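Local coordinates for protein mosquitocidal toxin (Lysinibacillus sphaericus, PDB 2VSE) that acts as a mosquitocidal holotoxin, probably pairing ADP-ribosyltransferase activity on target proteins with ricin-B-like lectin domains that probably bind glycans, at residues K518-L523 with I543-I548; Q497-E502 with Y509-Y514. All blocks are in the same frame, centred on the assembly; numbering follows the deposited sequence.

Contact 1 (K518-L523 with I543-I548); sequences KIVLDL and INQRWI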
loop_
_atom_site.group_PDB
_atom_site.type_symbol
_atom_site.label_atom_id
_atom_site.label_comp_id
_atom_site.label_asym_id
_atom_site.label_seq_id
_atom_site.Cartn_x
_atom_site.Cartn_y
_atom_site.Cartn_z
ATOM N N LYS A 518 4.047 -10.049 29.924
ATOM C CA LYS A 518 2.694 -10.486 30.184
ATOM C C LYS A 518 1.695 -9.361 29.899
ATOM O O LYS A 518 0.507 -9.629 29.673
ATOM C CB LYS A 518 2.568 -10.969 31.620
ATOM C CG LYS A 518 3.133 -12.351 31.862
ATOM C CD LYS A 518 2.708 -12.854 33.226
ATOM C CE LYS A 518 3.209 -14.266 33.492
ATOM N NZ LYS A 518 2.293 -15.002 34.413
ATOM N N ILE A 519 2.190 -8.119 29.872
ATOM C CA ILE A 519 1.352 -6.916 29.766
ATOM C C ILE A 519 1.203 -6.378 28.324
ATOM O O ILE A 519 2.186 -6.139 27.620
ATOM C CB ILE A 519 1.898 -5.804 30.703
ATOM C CG1 ILE A 519 1.875 -6.255 32.182
ATOM C CG2 ILE A 519 1.236 -4.454 30.430
ATOM C CD1 ILE A 519 0.523 -6.667 32.733
ATOM N N VAL A 520 -0.038 -6.181 27.894
ATOM C CA VAL A 520 -0.303 -5.678 26.559
ATOM C C VAL A 520 -1.312 -4.542 26.630
ATOM O O VAL A 520 -2.047 -4.420 27.616
ATOM C CB VAL A 520 -0.806 -6.807 25.585
ATOM C CG1 VAL A 520 0.212 -7.943 25.484
ATOM C CG2 VAL A 520 -2.160 -7.353 26.013
ATOM N N LEU A 521 -1.325 -3.706 25.587
ATOM C CA LEU A 521 -2.325 -2.650 25.408
ATOM C C LEU A 521 -3.728 -3.238 25.303
ATOM O O LEU A 521 -3.987 -4.115 24.456
ATOM C CB LEU A 521 -2.019 -1.861 24.145
ATOM C CG LEU A 521 -1.473 -0.449 24.297
ATOM C CD1 LEU A 521 -0.228 -0.427 25.144
ATOM C CD2 LEU A 521 -1.199 0.115 22.921
ATOM N N ASP A 522 -4.625 -2.738 26.154
ATOM C CA ASP A 522 -5.940 -3.325 26.378
ATOM C C ASP A 522 -6.936 -2.185 26.520
ATOM O O ASP A 522 -6.779 -1.323 27.393
ATOM C CB ASP A 522 -5.895 -4.176 27.668
ATOM C CG ASP A 522 -7.255 -4.799 28.053
ATOM O OD1 ASP A 522 -8.222 -4.055 28.330
ATOM O OD2 ASP A 522 -7.345 -6.045 28.133
ATOM N N LEU A 523 -7.944 -2.165 25.649
ATOM C CA LEU A 523 -9.040 -1.211 25.751
ATOM C C LEU A 523 -9.978 -1.682 26.868
ATOM O O LEU A 523 -10.626 -2.736 26.754
ATOM C CB LEU A 523 -9.779 -1.084 24.414
ATOM C CG LEU A 523 -10.978 -0.124 24.290
ATOM C CD1 LEU A 523 -10.587 1.333 24.499
ATOM C CD2 LEU A 523 -11.690 -0.280 22.947
ATOM N N ILE A 543 -10.402 -9.591 21.494
ATOM C CA ILE A 543 -10.610 -8.513 20.535
ATOM C C ILE A 543 -10.189 -7.128 21.059
ATOM O O ILE A 543 -9.676 -6.306 20.292
ATOM C CB ILE A 543 -12.061 -8.532 19.984
ATOM C CG1 ILE A 543 -12.182 -7.672 18.723
ATOM C CG2 ILE A 543 -13.067 -8.149 21.066
ATOM C CD1 ILE A 543 -13.496 -7.908 17.917
ATOM N N ASN A 544 -10.363 -6.889 22.356
ATOM C CA ASN A 544 -9.980 -5.604 22.946
ATOM C C ASN A 544 -8.472 -5.462 23.202
ATOM O O ASN A 544 -8.034 -4.498 23.826
ATOM C CB ASN A 544 -10.776 -5.334 24.232
ATOM C CG ASN A 544 -10.506 -6.362 25.321
ATOM O OD1 ASN A 544 -10.589 -7.566 25.089
ATOM N ND2 ASN A 544 -10.195 -5.887 26.518
ATOM N N GLN A 545 -7.688 -6.426 22.732
ATOM C CA GLN A 545 -6.225 -6.361 22.843
ATOM C C GLN A 545 -5.555 -6.359 21.466
ATOM O O GLN A 545 -4.319 -6.386 21.352
ATOM C CB GLN A 545 -5.697 -7.519 23.675
ATOM C CG GLN A 545 -6.040 -7.435 25.155
ATOM C CD GLN A 545 -5.393 -8.543 25.948
ATOM O OE1 GLN A 545 -4.748 -9.430 25.383
ATOM N NE2 GLN A 545 -5.542 -8.492 27.267
ATOM N N ARG A 546 -6.388 -6.314 20.431
ATOM C CA ARG A 546 -5.931 -6.355 19.058
ATOM C C ARG A 546 -6.093 -4.977 18.430
ATOM O O ARG A 546 -7.115 -4.303 18.611
ATOM C CB ARG A 546 -6.694 -7.429 18.291
ATOM C CG ARG A 546 -6.509 -8.808 18.905
ATOM C CD ARG A 546 -7.480 -9.840 18.390
ATOM N NE ARG A 546 -6.903 -10.591 17.284
ATOM C CZ ARG A 546 -6.152 -11.688 17.408
ATOM N NH1 ARG A 546 -5.872 -12.197 18.601
ATOM N NH2 ARG A 546 -5.690 -12.280 16.316
ATOM N N TRP A 547 -5.064 -4.542 17.719
ATOM C CA TRP A 547 -5.021 -3.162 17.258
ATOM C C TRP A 547 -4.709 -3.034 15.773
ATOM O O TRP A 547 -3.846 -3.735 15.240
ATOM C CB TRP A 547 -4.011 -2.373 18.085
ATOM C CG TRP A 547 -4.334 -2.371 19.546
ATOM C CD1 TRP A 547 -3.890 -3.257 20.489
ATOM C CD2 TRP A 547 -5.201 -1.458 20.229
ATOM N NE1 TRP A 547 -4.413 -2.941 21.723
ATOM C CE2 TRP A 547 -5.216 -1.837 21.594
ATOM C CE3 TRP A 547 -5.953 -0.350 19.826
ATOM C CZ2 TRP A 547 -5.959 -1.146 22.555
ATOM C CZ3 TRP A 547 -6.691 0.340 20.783
ATOM C CH2 TRP A 547 -6.691 -0.064 22.131
ATOM N N ILE A 548 -5.427 -2.126 15.120
ATOM C CA ILE A 548 -5.160 -1.756 13.737
ATOM C C ILE A 548 -4.160 -0.600 13.721
ATOM O O ILE A 548 -4.376 0.419 14.384
ATOM C CB ILE A 548 -6.469 -1.371 13.029
ATOM C CG1 ILE A 548 -7.375 -2.604 12.965
ATOM C CG2 ILE A 548 -6.206 -0.763 11.631
ATOM C CD1 ILE A 548 -8.842 -2.289 12.902
HETATM O O HOH W 1 -2.152 -5.218 22.479
#

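Contact 2 (Q497-E502 with Y509-Y514); sequences QYWLIE and YIIRNY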
loop_
_atom_site.group_PDB
_atom_site.type_symbol
_atom_site.label_atom_id
_atom_site.label_comp_id
_atom_site.label_asym_id
_atom_site.label_seq_id
_atom_site.Cartn_x
_atom_site.Cartn_y
_atom_site.Cartn_z
ATOM N N GLN A 497 9.025 1.723 28.386
ATOM C CA GLN A 497 8.315 2.652 27.510
ATOM C C GLN A 497 8.484 2.220 26.062
ATOM O O GLN A 497 8.156 2.966 25.141
ATOM C CB GLN A 497 8.832 4.068 27.715
ATOM C CG GLN A 497 8.793 4.514 29.157
ATOM C CD GLN A 497 9.297 5.925 29.327
ATOM O OE1 GLN A 497 10.464 6.136 29.632
ATOM N NE2 GLN A 497 8.421 6.899 29.133
ATOM N N TYR A 498 9.016 1.011 25.877
ATOM C CA TYR A 498 9.143 0.397 24.564
ATOM C C TYR A 498 8.164 -0.757 24.399
ATOM O O TYR A 498 7.816 -1.428 25.361
ATOM C CB TYR A 498 10.571 -0.074 24.316
ATOM C CG TYR A 498 11.516 1.050 24.006
ATOM C CD1 TYR A 498 11.817 1.391 22.686
ATOM C CD2 TYR A 498 12.117 1.775 25.034
ATOM C CE1 TYR A 498 12.682 2.433 22.397
ATOM C CE2 TYR A 498 12.983 2.812 24.758
ATOM C CZ TYR A 498 13.256 3.142 23.437
ATOM O OH TYR A 498 14.126 4.185 23.181
ATOM N N TRP A 499 7.739 -0.989 23.165
ATOM C CA TRP A 499 6.654 -1.920 22.887
ATOM C C TRP A 499 7.000 -2.857 21.743
ATOM O O TRP A 499 7.519 -2.439 20.696
ATOM C CB TRP A 499 5.349 -1.172 22.574
ATOM C CG TRP A 499 4.909 -0.286 23.707
ATOM C CD1 TRP A 499 5.290 0.995 23.930
ATOM C CD2 TRP A 499 4.034 -0.637 24.785
ATOM N NE1 TRP A 499 4.718 1.468 25.071
ATOM C CE2 TRP A 499 3.931 0.494 25.616
ATOM C CE3 TRP A 499 3.320 -1.798 25.123
ATOM C CZ2 TRP A 499 3.147 0.508 26.773
ATOM C CZ3 TRP A 499 2.547 -1.789 26.277
ATOM C CH2 TRP A 499 2.463 -0.636 27.088
ATOM N N LEU A 500 6.710 -4.132 21.976
ATOM C CA LEU A 500 6.904 -5.180 21.011
ATOM C C LEU A 500 5.611 -5.254 20.240
ATOM O O LEU A 500 4.542 -5.470 20.830
ATOM C CB LEU A 500 7.178 -6.508 21.725
ATOM C CG LEU A 500 8.515 -6.641 22.482
ATOM C CD1 LEU A 500 8.456 -7.767 23.500
ATOM C CD2 LEU A 500 9.687 -6.814 21.513
ATOM N N ILE A 501 5.708 -5.045 18.925
ATOM C CA ILE A 501 4.545 -4.993 18.064
ATOM C C ILE A 501 4.492 -6.269 17.219
ATOM O O ILE A 501 5.300 -6.473 16.326
ATOM C CB ILE A 501 4.535 -3.716 17.198
ATOM C CG1 ILE A 501 4.501 -2.462 18.087
ATOM C CG2 ILE A 501 3.337 -3.713 16.288
ATOM C CD1 ILE A 501 4.597 -1.115 17.340
ATOM N N GLU A 502 3.532 -7.130 17.523
ATOM C CA GLU A 502 3.455 -8.441 16.913
ATOM C C GLU A 502 2.245 -8.459 15.998
ATOM O O GLU A 502 1.154 -8.028 16.392
ATOM C CB GLU A 502 3.322 -9.515 17.992
ATOM C CG GLU A 502 4.301 -9.336 19.156
ATOM C CD GLU A 502 3.985 -10.201 20.365
ATOM O OE1 GLU A 502 2.812 -10.556 20.598
ATOM O OE2 GLU A 502 4.927 -10.514 21.115
ATOM N N TYR A 509 -2.696 -6.167 15.444
ATOM C CA TYR A 509 -1.427 -6.288 16.148
ATOM C C TYR A 509 -1.649 -6.432 17.645
ATOM O O TYR A 509 -2.653 -5.957 18.171
ATOM C CB TYR A 509 -0.574 -5.041 15.916
ATOM C CG TYR A 509 -0.137 -4.845 14.487
ATOM C CD1 TYR A 509 1.082 -5.353 14.050
ATOM C CD2 TYR A 509 -0.938 -4.144 13.565
ATOM C CE1 TYR A 509 1.503 -5.179 12.763
ATOM C CE2 TYR A 509 -0.517 -3.967 12.251
ATOM C CZ TYR A 509 0.710 -4.501 11.865
ATOM O OH TYR A 509 1.178 -4.365 10.585
ATOM N N ILE A 510 -0.709 -7.089 18.312
ATOM C CA ILE A 510 -0.609 -7.065 19.752
ATOM C C ILE A 510 0.518 -6.078 20.071
ATOM O O ILE A 510 1.595 -6.115 19.448
ATOM C CB ILE A 510 -0.270 -8.468 20.328
ATOM C CG1 ILE A 510 -1.270 -9.543 19.851
ATOM C CG2 ILE A 510 -0.194 -8.419 21.837
ATOM C CD1 ILE A 510 -2.762 -9.221 20.116
ATOM N N ILE A 511 0.255 -5.174 21.013
ATOM C CA ILE A 511 1.235 -4.199 21.423
ATOM C C ILE A 511 1.650 -4.522 22.862
ATOM O O ILE A 511 0.900 -4.310 23.807
ATOM C CB ILE A 511 0.710 -2.772 21.201
ATOM C CG1 ILE A 511 0.240 -2.627 19.744
ATOM C CG2 ILE A 511 1.795 -1.740 21.501
ATOM C CD1 ILE A 511 -0.357 -1.277 19.397
ATOM N N ARG A 512 2.852 -5.075 22.998
ATOM C CA ARG A 512 3.255 -5.793 24.196
ATOM C C ARG A 512 4.401 -5.054 24.856
ATOM O O ARG A 512 5.377 -4.690 24.192
ATOM C CB ARG A 512 3.656 -7.226 23.811
ATOM C CG ARG A 512 4.184 -8.101 24.951
ATOM C CD ARG A 512 4.726 -9.476 24.482
ATOM N NE ARG A 512 3.805 -10.173 23.582
ATOM C CZ ARG A 512 2.741 -10.880 23.970
ATOM N NH1 ARG A 512 2.445 -11.015 25.266
ATOM N NH2 ARG A 512 1.963 -11.446 23.053
ATOM N N ASN A 513 4.294 -4.833 26.162
ATOM C CA ASN A 513 5.347 -4.128 26.868
ATOM C C ASN A 513 6.684 -4.876 26.857
ATOM O O ASN A 513 6.742 -6.056 27.194
ATOM C CB ASN A 513 4.923 -3.801 28.288
ATOM C CG ASN A 513 5.917 -2.924 28.976
ATOM O OD1 ASN A 513 6.734 -3.402 29.764
ATOM N ND2 ASN A 513 5.894 -1.638 28.654
ATOM N N TYR A 514 7.750 -4.180 26.468
ATOM C CA TYR A 514 9.077 -4.783 26.361
ATOM C C TYR A 514 9.581 -5.338 27.692
ATOM O O TYR A 514 10.165 -6.434 27.733
ATOM C CB TYR A 514 10.092 -3.785 25.805
ATOM C CG TYR A 514 11.503 -4.338 25.758
ATOM C CD1 TYR A 514 11.934 -5.104 24.666
ATOM C CD2 TYR A 514 12.405 -4.119 26.817
ATOM C CE1 TYR A 514 13.206 -5.623 24.621
ATOM C CE2 TYR A 514 13.692 -4.642 26.777
ATOM C CZ TYR A 514 14.079 -5.394 25.674
ATOM O OH TYR A 514 15.342 -5.921 25.603
#

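Contact 1 (K518-L523 with I543-I548)
Asp522 and Gln545 have the nearest CA atoms across the contact, 4.7 Å apart, where the end of strand 519-523 meets the 3-10 turn 543-545 and the chain directions of 520-523 and 544-547 differ by 111°. Gln545, Arg546 and Trp547 spell the QxW signature of the ricin-type beta-trefoil, and both ends of that signature grip the strand. Trp547 lays its indole edge against the backbone: NE1 donates to Leu521 O at 3.0 Å with the acceptor in the ring plane, although the N-H comes in above the plane of the carbonyl rather than along a lone pair. Leu523 CB packs on the far rim of the same ring, 4.0 Å from Trp547 CH2. Beyond CG the Gln545 chain is extended (chi2 -175°), which carries its amide past Val520, whose CG2 lies 3.4 Å from Gln545 OE1, to the Asp522 carboxylate. Here NE2 donates in the amide plane to the anti lone pair of OD2 at 3.2 Å, and it also reaches Glu538 O, while OE1 receives His540 N and Gly541 N. Partners on both polar atoms thus fix which way this buried amide faces. Leu523 N closes a bond to Asn544 O at 3.0 Å. The reciprocal bond comes from the Asn544 side chain, whose CG sits between the backbone N and the carbonyl carbon (chi1 63°), which brings ND2 to Leu523 O at 3.2 Å.

Contact 2 (Q497-E502 with Y509-Y514)
Leu500 pairs with Arg512, and Glu502 with Ile510, as the hydrogen-bonded positions of an antiparallel beta hairpin in the beta-trefoil, the short strand axes 4.4 Å apart and 150° from one direction to the other. Gln497 to Trp499 form another QxW signature. The packing is tight on the buried face that carries Trp499, Ile501, Ile511 and Asn513. There the Ile511 side chain crosses that of Trp499 at about a right angle, its CG2 3.8 Å from Trp499 CB. The Trp499 ring reaches across strand 509-513, CZ3 lying 3.7 Å from Asn513 CB, while Asn513 ND2 stands over one ring face toward the rim, its amide 81° from the ring plane. NE1 of this indole is spent on Leu477 O, and Asn513 ND2 on Asp496 O, with OD1 on Asn516 N. Toward the hairpin turn the contact is more open to solvent, Tyr509 and Glu502 being partly exposed, and Ile501 CG2 comes obliquely to the Tyr509 ring, 3.6 Å from its CD1. On the opposite face, Arg512 bends at chi3 (-49°) and presents its NE side to Glu502. This side-on salt bridge uses two nitrogens: NE approaches OE2 from above the carboxylate plane at 2.7 Å, whereas NH2 meets the syn lone pair of OE1, also at 2.7 Å.

In the fold
Contact 2 comes first along the chain and is complete before contact 1 begins, and their centres lie 10 Å apart within one ricin B lectin domain. Strands 498-503, 509-513 and 547-551 belong to one six-stranded antiparallel sheet whose outermost members are 509-513 and 547-551. A probable hydrogen bond from Tyr509 N to Trp547 O (2.7 Å) joins those edges, consistent with the closed barrel of a beta-trefoil. Strand 519-523 follows 509-513 directly and pairs with 534-538 as a hairpin that also bonds to 509-513, through the probable bond Asn513 N to Ile519 O. Leu521 touches both QxW tryptophans, its CD1 3.3 Å from Trp499 CZ3 and its CB against Trp547, so the two contacts share one buried core of the trefoil.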